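Local atomic coordinates of putative heme binding protein (Tannerella forsythia, PDB entry 6EU8), a protein that probably binds heme as a member of the HmuY-like family of bacterial heme-binding proteins, here in its heme-free form. Residues Glu84-Thr88 against Asn137-Lys141; Thr91-Val96 against Lys157-Val161; Tyr169-Thr175 against Ser188-Gln194. All coordinates share one frame; numbering follows the deposited sequence.

Interaction 1 of 3, residues Glu84-Thr88 against Asn137-Lys141; sequences EAIAT and NPVLK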
loop_
_atom_site.group_PDB
_atom_site.type_symbol
_atom_site.label_atom_id
_atom_site.label_comp_id
_atom_site.label_asym_id
_atom_site.label_seq_id
_atom_site.Cartn_x
_atom_site.Cartn_y
_atom_site.Cartn_z
ATOM N N GLU A 84 -0.813 3.338 -11.940
ATOM C CA GLU A 84 0.627 3.468 -12.196
ATOM C C GLU A 84 1.180 4.694 -11.489
ATOM O O GLU A 84 0.439 5.673 -11.266
ATOM C CB GLU A 84 0.922 3.442 -13.708
ATOM C CG GLU A 84 0.205 4.525 -14.521
ATOM C CD GLU A 84 0.392 4.394 -16.038
ATOM O OE1 GLU A 84 1.039 3.445 -16.520
ATOM O OE2 GLU A 84 -0.105 5.281 -16.747
ATOM N N ALA A 85 2.466 4.630 -11.102
ATOM C CA ALA A 85 3.072 5.667 -10.250
ATOM C C ALA A 85 4.485 6.085 -10.657
ATOM O O ALA A 85 5.213 5.313 -11.271
ATOM C CB ALA A 85 3.106 5.151 -8.799
ATOM N N ILE A 86 4.829 7.330 -10.297
ATOM C CA ILE A 86 6.202 7.875 -10.273
ATOM C C ILE A 86 6.511 8.546 -8.954
ATOM O O ILE A 86 5.619 8.998 -8.242
ATOM C CB ILE A 86 6.494 8.955 -11.377
ATOM C CG1 ILE A 86 5.581 10.184 -11.225
ATOM C CG2 ILE A 86 6.367 8.348 -12.741
ATOM C CD1 ILE A 86 5.922 11.321 -12.178
ATOM N N ALA A 87 7.811 8.573 -8.618
ATOM C CA ALA A 87 8.334 9.422 -7.562
ATOM C C ALA A 87 8.945 10.654 -8.211
ATOM O O ALA A 87 9.929 10.538 -8.947
ATOM C CB ALA A 87 9.387 8.704 -6.725
ATOM N N THR A 88 8.361 11.795 -7.906
ATOM C CA THR A 88 8.907 13.076 -8.360
ATOM C C THR A 88 10.098 13.467 -7.502
ATOM O O THR A 88 10.304 12.921 -6.407
ATOM C CB THR A 88 7.886 14.234 -8.328
ATOM O OG1 THR A 88 7.688 14.746 -7.006
ATOM C CG2 THR A 88 6.529 13.861 -8.957
ATOM N N ASN A 137 3.124 -2.162 -5.711
ATOM C CA ASN A 137 3.696 -1.191 -6.648
ATOM C C ASN A 137 5.164 -0.939 -6.309
ATOM O O ASN A 137 5.468 -0.555 -5.161
ATOM C CB ASN A 137 2.923 0.119 -6.622
ATOM C CG ASN A 137 3.335 1.019 -7.772
ATOM O OD1 ASN A 137 4.291 1.764 -7.683
ATOM N ND2 ASN A 137 2.646 0.865 -8.890
ATOM N N PRO A 138 6.091 -1.159 -7.274
ATOM C CA PRO A 138 7.526 -1.060 -6.971
ATOM C C PRO A 138 8.040 0.381 -6.793
ATOM O O PRO A 138 9.110 0.566 -6.212
ATOM C CB PRO A 138 8.174 -1.727 -8.189
ATOM C CG PRO A 138 7.215 -1.489 -9.283
ATOM C CD PRO A 138 5.861 -1.567 -8.669
ATOM N N VAL A 139 7.311 1.383 -7.311
ATOM C CA VAL A 139 7.621 2.789 -7.071
ATOM C C VAL A 139 7.115 3.212 -5.670
ATOM O O VAL A 139 7.885 3.737 -4.857
ATOM C CB VAL A 139 7.069 3.722 -8.202
ATOM C CG1 VAL A 139 7.141 5.202 -7.807
ATOM C CG2 VAL A 139 7.830 3.456 -9.510
ATOM N N LEU A 140 5.854 2.936 -5.361
ATOM C CA LEU A 140 5.318 3.346 -4.066
ATOM C C LEU A 140 6.033 2.664 -2.903
ATOM O O LEU A 140 6.083 3.237 -1.841
ATOM C CB LEU A 140 3.806 3.156 -4.005
ATOM C CG LEU A 140 3.022 4.034 -5.001
ATOM C CD1 LEU A 140 1.559 3.605 -5.080
ATOM C CD2 LEU A 140 3.162 5.501 -4.660
ATOM N N LYS A 141 6.623 1.497 -3.129
ATOM C CA LYS A 141 7.384 0.775 -2.059
ATOM C C LYS A 141 8.511 1.633 -1.513
ATOM O O LYS A 141 8.870 1.534 -0.321
ATOM C CB LYS A 141 7.956 -0.522 -2.625
ATOM C CG LYS A 141 8.595 -1.485 -1.616
ATOM C CD LYS A 141 9.328 -2.620 -2.341
ATOM C CE LYS A 141 10.318 -3.347 -1.449
ATOM N NZ LYS A 141 9.661 -4.430 -0.691
#
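Val-139 and Ala-85 meet where an Asx motif at the start of the loop after strand 127-136 packs against strand 84-87 of the large antiparallel sheet. The loop opens with Asn-137, whose CG stands anti to the backbone N (chi1 -169°), bringing the amide back over the turn that follows. Its OD1 accepts from the backbone N of Leu-140 at 3.0 Å, a nearly straight bond that lies in the carbonyl plane on a lone pair. A weaker, more bent bond reaches the same oxygen from the N of Val-139. Asparagine suits the place because the other end of its amide is a donor: ND2 is taken up by Asp-107 and the carbonyl of Lys-105 on neighbouring strand 105-111, which holds the amide in one orientation. The OD1 of Asn-137 also passes the methyl CB of Ala-85 at 3.8 Å. Val-139 supplies the main apolar touch. Its two methyls lie along the strand backbone, one after the other: CG2 is 3.7 Å from the carbonyl O of Ala-85, while CG1 sits against the peptide between Ile-86 and Ala-87. Small residues at 85 and 87 let the branched valine come this close. Leu-140 begins a 3-10 segment and turns its branch toward the strand, its CG resting 4.0 Å from the CB of Ala-85; it also touches Phe-160 and Ile-78. No hydrogen bond joins the two segments, so the fit is one of shape. The backbone N of Lys-141 closes the turn, 3.1 Å from the O of Asn-137.

Interaction 2 of 3, residues Thr91-Val96 against Lys157-Val161; sequences TEFSKV and KSVFV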
loop_
_atom_site.group_PDB
_atom_site.type_symbol
_atom_site.label_atom_id
_atom_site.label_comp_id
_atom_site.label_asym_id
_atom_site.label_seq_id
_atom_site.Cartn_x
_atom_site.Cartn_y
_atom_site.Cartn_z
ATOM N N THR A 91 9.314 18.108 -3.165
ATOM C CA THR A 91 8.930 17.909 -1.769
ATOM C C THR A 91 7.636 18.650 -1.399
ATOM O O THR A 91 7.113 18.457 -0.316
ATOM C CB THR A 91 10.093 18.298 -0.809
ATOM O OG1 THR A 91 10.041 17.494 0.374
ATOM C CG2 THR A 91 10.064 19.782 -0.403
ATOM N N GLU A 92 7.120 19.487 -2.303
ATOM C CA GLU A 92 5.915 20.296 -2.038
ATOM C C GLU A 92 4.908 20.142 -3.180
ATOM O O GLU A 92 5.280 20.153 -4.347
ATOM C CB GLU A 92 6.292 21.782 -1.891
ATOM C CG GLU A 92 7.111 22.094 -0.648
ATOM C CD GLU A 92 7.700 23.503 -0.640
ATOM O OE1 GLU A 92 7.634 24.210 -1.680
ATOM O OE2 GLU A 92 8.253 23.898 0.415
ATOM N N PHE A 93 3.629 20.029 -2.833
ATOM C CA PHE A 93 2.577 19.821 -3.848
ATOM C C PHE A 93 2.510 20.965 -4.860
ATOM O O PHE A 93 2.322 20.714 -6.048
ATOM C CB PHE A 93 1.197 19.703 -3.225
ATOM C CG PHE A 93 0.974 18.467 -2.371
ATOM C CD1 PHE A 93 1.388 17.199 -2.786
ATOM C CD2 PHE A 93 0.273 18.579 -1.178
ATOM C CE1 PHE A 93 1.129 16.079 -1.986
ATOM C CE2 PHE A 93 0.011 17.471 -0.387
ATOM C CZ PHE A 93 0.446 16.215 -0.799
ATOM N N SER A 94 2.691 22.200 -4.393
ATOM C CA SER A 94 2.625 23.372 -5.307
ATOM C C SER A 94 3.697 23.375 -6.418
ATOM O O SER A 94 3.545 24.073 -7.427
ATOM C CB SER A 94 2.657 24.689 -4.511
ATOM O OG SER A 94 3.821 24.824 -3.723
ATOM N N LYS A 95 4.767 22.592 -6.249
ATOM C CA LYS A 95 5.824 22.447 -7.258
ATOM C C LYS A 95 5.585 21.350 -8.299
ATOM O O LYS A 95 6.357 21.220 -9.240
ATOM C CB LYS A 95 7.158 22.163 -6.567
ATOM C CG LYS A 95 7.581 23.189 -5.525
ATOM C CD LYS A 95 8.228 24.398 -6.164
ATOM C CE LYS A 95 8.730 25.377 -5.112
ATOM N NZ LYS A 95 9.997 26.011 -5.552
ATOM N N VAL A 96 4.547 20.530 -8.108
ATOM C CA VAL A 96 4.164 19.499 -9.070
ATOM C C VAL A 96 3.004 20.112 -9.847
ATOM O O VAL A 96 1.911 20.250 -9.308
ATOM C CB VAL A 96 3.739 18.202 -8.341
ATOM C CG1 VAL A 96 3.314 17.129 -9.327
ATOM C CG2 VAL A 96 4.885 17.705 -7.448
ATOM N N LYS A 157 11.087 11.867 1.516
ATOM C CA LYS A 157 10.459 13.201 1.483
ATOM C C LYS A 157 9.845 13.523 0.109
ATOM O O LYS A 157 9.378 14.665 -0.078
ATOM C CB LYS A 157 11.507 14.257 1.845
ATOM C CG LYS A 157 12.100 14.103 3.230
ATOM C CD LYS A 157 11.050 14.386 4.275
ATOM C CE LYS A 157 11.575 15.071 5.532
ATOM N NZ LYS A 157 12.062 14.090 6.539
ATOM N N SER A 158 9.850 12.568 -0.832
ATOM C CA SER A 158 9.332 12.792 -2.193
ATOM C C SER A 158 7.801 12.856 -2.254
ATOM O O SER A 158 7.088 12.147 -1.542
ATOM C CB SER A 158 9.823 11.717 -3.157
ATOM O OG SER A 158 11.247 11.621 -3.172
ATOM N N VAL A 159 7.306 13.736 -3.136
ATOM C CA VAL A 159 5.900 13.691 -3.587
ATOM C C VAL A 159 5.790 12.636 -4.688
ATOM O O VAL A 159 6.503 12.685 -5.696
ATOM C CB VAL A 159 5.423 15.072 -4.143
ATOM C CG1 VAL A 159 4.001 15.008 -4.702
ATOM C CG2 VAL A 159 5.428 16.113 -3.027
ATOM N N PHE A 160 4.887 11.662 -4.480
ATOM C CA PHE A 160 4.512 10.670 -5.486
ATOM C C PHE A 160 3.304 11.145 -6.302
ATOM O O PHE A 160 2.457 11.877 -5.790
ATOM C CB PHE A 160 4.206 9.272 -4.852
ATOM C CG PHE A 160 5.390 8.653 -4.151
ATOM C CD1 PHE A 160 5.679 8.981 -2.836
ATOM C CD2 PHE A 160 6.189 7.744 -4.797
ATOM C CE1 PHE A 160 6.804 8.438 -2.170
ATOM C CE2 PHE A 160 7.296 7.180 -4.142
ATOM C CZ PHE A 160 7.599 7.525 -2.827
ATOM N N VAL A 161 3.261 10.736 -7.562
ATOM C CA VAL A 161 2.060 10.935 -8.376
ATOM C C VAL A 161 1.572 9.570 -8.863
ATOM O O VAL A 161 2.340 8.789 -9.417
ATOM C CB VAL A 161 2.284 11.905 -9.553
ATOM C CG1 VAL A 161 0.960 12.073 -10.314
ATOM C CG2 VAL A 161 2.785 13.275 -9.042
#
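The loop between strands 84-87 and 105-111 folds through a short 3-10 turn, and Thr-91 just before the turn and Val-96 just after it meet the chain that leads into strand 160-163. In the conformer described, the hydroxyl OG1 of Thr-91 donates to the carbonyl O of Lys-157 at 2.9 Å, tilted 27° from the carbonyl plane. That oxygen also receives the NZ of Lys-173, so in this conformer two donors grip it. Val-159 is the apolar centre. Its CG1 stands anti to the backbone N (chi1 176°), which spreads the two methyls between different partners. Val-159 CG2 lies 3.7 Å from Thr-91 C, against the peptide that leads to Glu-92. Val-159 CG1 meets the edge of the Phe-93 ring, 3.9 Å from CD1, and also touches CG2 of Val-96. The other methyl of Val-96, CG1, reaches tip to tip with the CG2 of Val-161 at 3.9 Å. Beta-branched valines suit both sides, being compact, compatible with extended backbone and armed with two methyls each. Residues 93-95 turn tightly, the N of Val-96 bonding to the O of Phe-93. A 3-10 turn in a strand connection is thus laid against the edge of the antiparallel sheet's approach to strand 160-163.

Interaction 3 of 3, residues Tyr169-Thr175 against Ser188-Gln194; sequences YAKIKFT and SFNYEFQ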
loop_
_atom_site.group_PDB
_atom_site.type_symbol
_atom_site.label_atom_id
_atom_site.label_comp_id
_atom_site.label_asym_id
_atom_site.label_seq_id
_atom_site.Cartn_x
_atom_site.Cartn_y
_atom_site.Cartn_z
ATOM N N TYR A 169 -6.110 11.263 -10.941
ATOM C CA TYR A 169 -4.733 11.157 -10.409
ATOM C C TYR A 169 -4.604 11.859 -9.068
ATOM O O TYR A 169 -5.415 12.699 -8.711
ATOM C CB TYR A 169 -3.705 11.680 -11.411
ATOM C CG TYR A 169 -3.846 13.145 -11.759
ATOM C CD1 TYR A 169 -4.661 13.554 -12.828
ATOM C CD2 TYR A 169 -3.122 14.122 -11.072
ATOM C CE1 TYR A 169 -4.765 14.899 -13.166
ATOM C CE2 TYR A 169 -3.244 15.473 -11.396
ATOM C CZ TYR A 169 -4.058 15.850 -12.444
ATOM O OH TYR A 169 -4.175 17.190 -12.784
ATOM N N ALA A 170 -3.605 11.436 -8.283
ATOM C CA ALA A 170 -3.296 12.095 -7.006
ATOM C C ALA A 170 -1.809 12.346 -6.846
ATOM O O ALA A 170 -0.961 11.578 -7.329
ATOM C CB ALA A 170 -3.789 11.271 -5.848
ATOM N N LYS A 171 -1.532 13.466 -6.170
ATOM C CA LYS A 171 -0.235 13.743 -5.543
ATOM C C LYS A 171 -0.322 13.268 -4.114
ATOM O O LYS A 171 -1.260 13.619 -3.385
ATOM C CB LYS A 171 0.039 15.250 -5.553
ATOM C CG LYS A 171 -0.031 15.903 -6.931
ATOM C CD LYS A 171 0.100 17.411 -6.772
ATOM C CE LYS A 171 -0.583 18.187 -7.880
ATOM N NZ LYS A 171 -0.470 19.645 -7.548
ATOM N N ILE A 172 0.670 12.473 -3.679
ATOM C CA ILE A 172 0.669 11.882 -2.336
ATOM C C ILE A 172 2.022 12.118 -1.631
ATOM O O ILE A 172 3.065 11.888 -2.236
ATOM C CB ILE A 172 0.395 10.349 -2.409
ATOM C CG1 ILE A 172 -0.934 10.030 -3.147
ATOM C CG2 ILE A 172 0.395 9.760 -1.009
ATOM C CD1 ILE A 172 -1.235 8.543 -3.347
ATOM N N LYS A 173 1.968 12.622 -0.399
ATOM C CA LYS A 173 3.159 12.753 0.454
ATOM C C LYS A 173 2.889 12.006 1.747
ATOM O O LYS A 173 1.991 12.353 2.520
ATOM C CB LYS A 173 3.471 14.232 0.751
ATOM C CG LYS A 173 4.768 14.410 1.550
ATOM C CD LYS A 173 5.583 15.615 1.106
ATOM C CE LYS A 173 6.649 15.985 2.143
ATOM N NZ LYS A 173 7.929 16.439 1.519
ATOM N N PHE A 174 3.684 10.953 2.010
ATOM C CA PHE A 174 3.557 10.173 3.241
ATOM C C PHE A 174 4.218 10.938 4.373
ATOM O O PHE A 174 5.255 11.559 4.161
ATOM C CB PHE A 174 4.160 8.767 3.105
ATOM C CG PHE A 174 3.417 7.884 2.128
ATOM C CD1 PHE A 174 3.737 7.908 0.780
ATOM C CD2 PHE A 174 2.388 7.039 2.560
ATOM C CE1 PHE A 174 3.047 7.128 -0.143
ATOM C CE2 PHE A 174 1.697 6.263 1.639
ATOM C CZ PHE A 174 2.043 6.297 0.294
ATOM N N THR A 175 3.566 10.964 5.526
ATOM C CA THR A 175 4.041 11.746 6.667
ATOM C C THR A 175 4.451 10.924 7.879
ATOM O O THR A 175 5.311 11.373 8.649
ATOM C CB THR A 175 2.998 12.797 7.113
ATOM O OG1 THR A 175 1.791 12.172 7.566
ATOM C CG2 THR A 175 2.706 13.773 5.982
ATOM N N SER A 188 0.232 7.262 7.693
ATOM C CA SER A 188 -0.429 8.587 7.448
ATOM C C SER A 188 0.121 9.266 6.204
ATOM O O SER A 188 1.321 9.182 5.935
ATOM C CB SER A 188 -0.281 9.514 8.669
ATOM O OG SER A 188 -0.910 8.990 9.812
ATOM N N PHE A 189 -0.762 9.926 5.418
ATOM C CA PHE A 189 -0.341 10.682 4.254
ATOM C C PHE A 189 -1.287 11.843 3.996
ATOM O O PHE A 189 -2.463 11.778 4.367
ATOM C CB PHE A 189 -0.278 9.774 2.992
ATOM C CG PHE A 189 -1.509 8.925 2.780
ATOM C CD1 PHE A 189 -1.661 7.712 3.416
ATOM C CD2 PHE A 189 -2.540 9.361 1.935
ATOM C CE1 PHE A 189 -2.821 6.941 3.240
ATOM C CE2 PHE A 189 -3.685 8.593 1.741
ATOM C CZ PHE A 189 -3.826 7.382 2.384
ATOM N N ASN A 190 -0.740 12.876 3.372
ATOM C CA ASN A 190 -1.521 13.985 2.822
ATOM C C ASN A 190 -1.649 13.736 1.328
ATOM O O ASN A 190 -0.754 13.159 0.711
ATOM C CB ASN A 190 -0.789 15.313 3.084
ATOM C CG ASN A 190 -0.627 15.616 4.567
ATOM O OD1 ASN A 190 -1.382 15.135 5.405
ATOM N ND2 ASN A 190 0.376 16.442 4.883
ATOM N N TYR A 191 -2.771 14.141 0.713
ATOM C CA TYR A 191 -2.901 14.028 -0.733
ATOM C C TYR A 191 -3.729 15.149 -1.396
ATOM O O TYR A 191 -4.510 15.804 -0.722
ATOM C CB TYR A 191 -3.470 12.643 -1.142
ATOM C CG TYR A 191 -4.872 12.376 -0.709
ATOM C CD1 TYR A 191 -5.163 11.840 0.536
ATOM C CD2 TYR A 191 -5.949 12.663 -1.565
ATOM C CE1 TYR A 191 -6.476 11.566 0.919
ATOM C CE2 TYR A 191 -7.234 12.412 -1.185
ATOM C CZ TYR A 191 -7.502 11.858 0.031
ATOM O OH TYR A 191 -8.797 11.602 0.392
ATOM N N GLU A 192 -3.539 15.304 -2.692
ATOM C CA GLU A 192 -4.371 16.186 -3.545
ATOM C C GLU A 192 -4.837 15.341 -4.755
ATOM O O GLU A 192 -4.034 14.994 -5.618
ATOM C CB GLU A 192 -3.589 17.450 -3.966
ATOM C CG GLU A 192 -3.082 18.260 -2.775
ATOM C CD GLU A 192 -2.574 19.663 -3.123
ATOM O OE1 GLU A 192 -2.351 19.963 -4.307
ATOM O OE2 GLU A 192 -2.382 20.464 -2.168
ATOM N N PHE A 193 -6.129 15.014 -4.785
ATOM C CA PHE A 193 -6.741 14.123 -5.806
ATOM C C PHE A 193 -7.526 14.961 -6.823
ATOM O O PHE A 193 -8.352 15.749 -6.398
ATOM C CB PHE A 193 -7.697 13.148 -5.107
ATOM C CG PHE A 193 -8.449 12.223 -6.033
ATOM C CD1 PHE A 193 -7.919 10.999 -6.426
ATOM C CD2 PHE A 193 -9.718 12.560 -6.477
ATOM C CE1 PHE A 193 -8.612 10.141 -7.266
ATOM C CE2 PHE A 193 -10.419 11.709 -7.308
ATOM C CZ PHE A 193 -9.870 10.502 -7.718
ATOM N N GLN A 194 -7.251 14.749 -8.111
ATOM C CA GLN A 194 -8.008 15.388 -9.215
ATOM C C GLN A 194 -9.061 14.404 -9.801
ATOM O O GLN A 194 -8.662 13.524 -10.568
ATOM C CB GLN A 194 -7.036 15.841 -10.303
ATOM C CG GLN A 194 -7.719 16.513 -11.507
ATOM C CD GLN A 194 -8.601 17.687 -11.107
ATOM O OE1 GLN A 194 -8.101 18.717 -10.661
ATOM N NE2 GLN A 194 -9.923 17.521 -11.227
HETATM O O HOH W 1 -3.110 19.795 -6.726
HETATM O O HOH W 2 -0.687 13.235 7.219
#
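Tyr-169 and Gln-194 form one end of an antiparallel pairing in the hairpin of strands 169-178 and 184-194. Three hydrogen-bonded pairs, Tyr-169 with Gln-194, Lys-171 with Glu-192 and Lys-173 with Asn-190, use the N and O of both partners. The N of Gln-194 gives a short bond, 2.8 Å, to the O of Tyr-169, but the return bond from the Tyr-169 N to the Gln-194 O is weak. At the far end the N of Thr-175 donates to the O of Ser-188. The bonded O of Glu-192 also takes a CA-H...O contact from the CA of Ala-170 at 3.3 Å.

The face of Lys-171 carries long polar chains, whose ends can reach water or loop carbonyls. Its NZ donates to the O of Val-96 and is a long 3.8 Å from the OE1 of Glu-192; a water lies between, though its leg to OE1 is doubtfully short. Lys-173 NZ bonds to the O of Thr-91. A second water donates to both the OG1 of Thr-175 and the OD1 of Asn-190, the latter also bonded to Ser-14. The CB of Gln-194 makes a CH-pi contact, 3.8 Å from the centroid of the Tyr-169 ring.

Aliphatic and aromatic residues suit the buried face: Phe-174 and Phe-189 meet obliquely, planes at 58°, and the OH of Tyr-191 bonds to the O of Leu-30. Between the hydrogen-bonded pairs, backbone groups bond outward, Ala-170 and Ile-172 to Val-162 and Phe-160 of strand 160-163, Phe-189 and Tyr-191 to Lys-15 and Lys-13 of strand 11-18.

From the N terminus, the first contact segment reached is strand 84-87; interaction 1 closes a long excursion by bringing the loop at 137-141 back against it. Segment 91-96 follows soon after that strand, and interaction 2 closes its own long loop at 157-161, so the segments of the two contacts alternate and the loops cross rather than nest. Strands 84-87 and 160-163 are neighbours, joined where Thr-88 OG1 meets the O of Val-159. Interaction 3 comes later, in series, and closes only a short hairpin. The Phe-93 ring packing against the Glu-192 carboxylate links it to interaction 2, and all three contacts reach one large sheet.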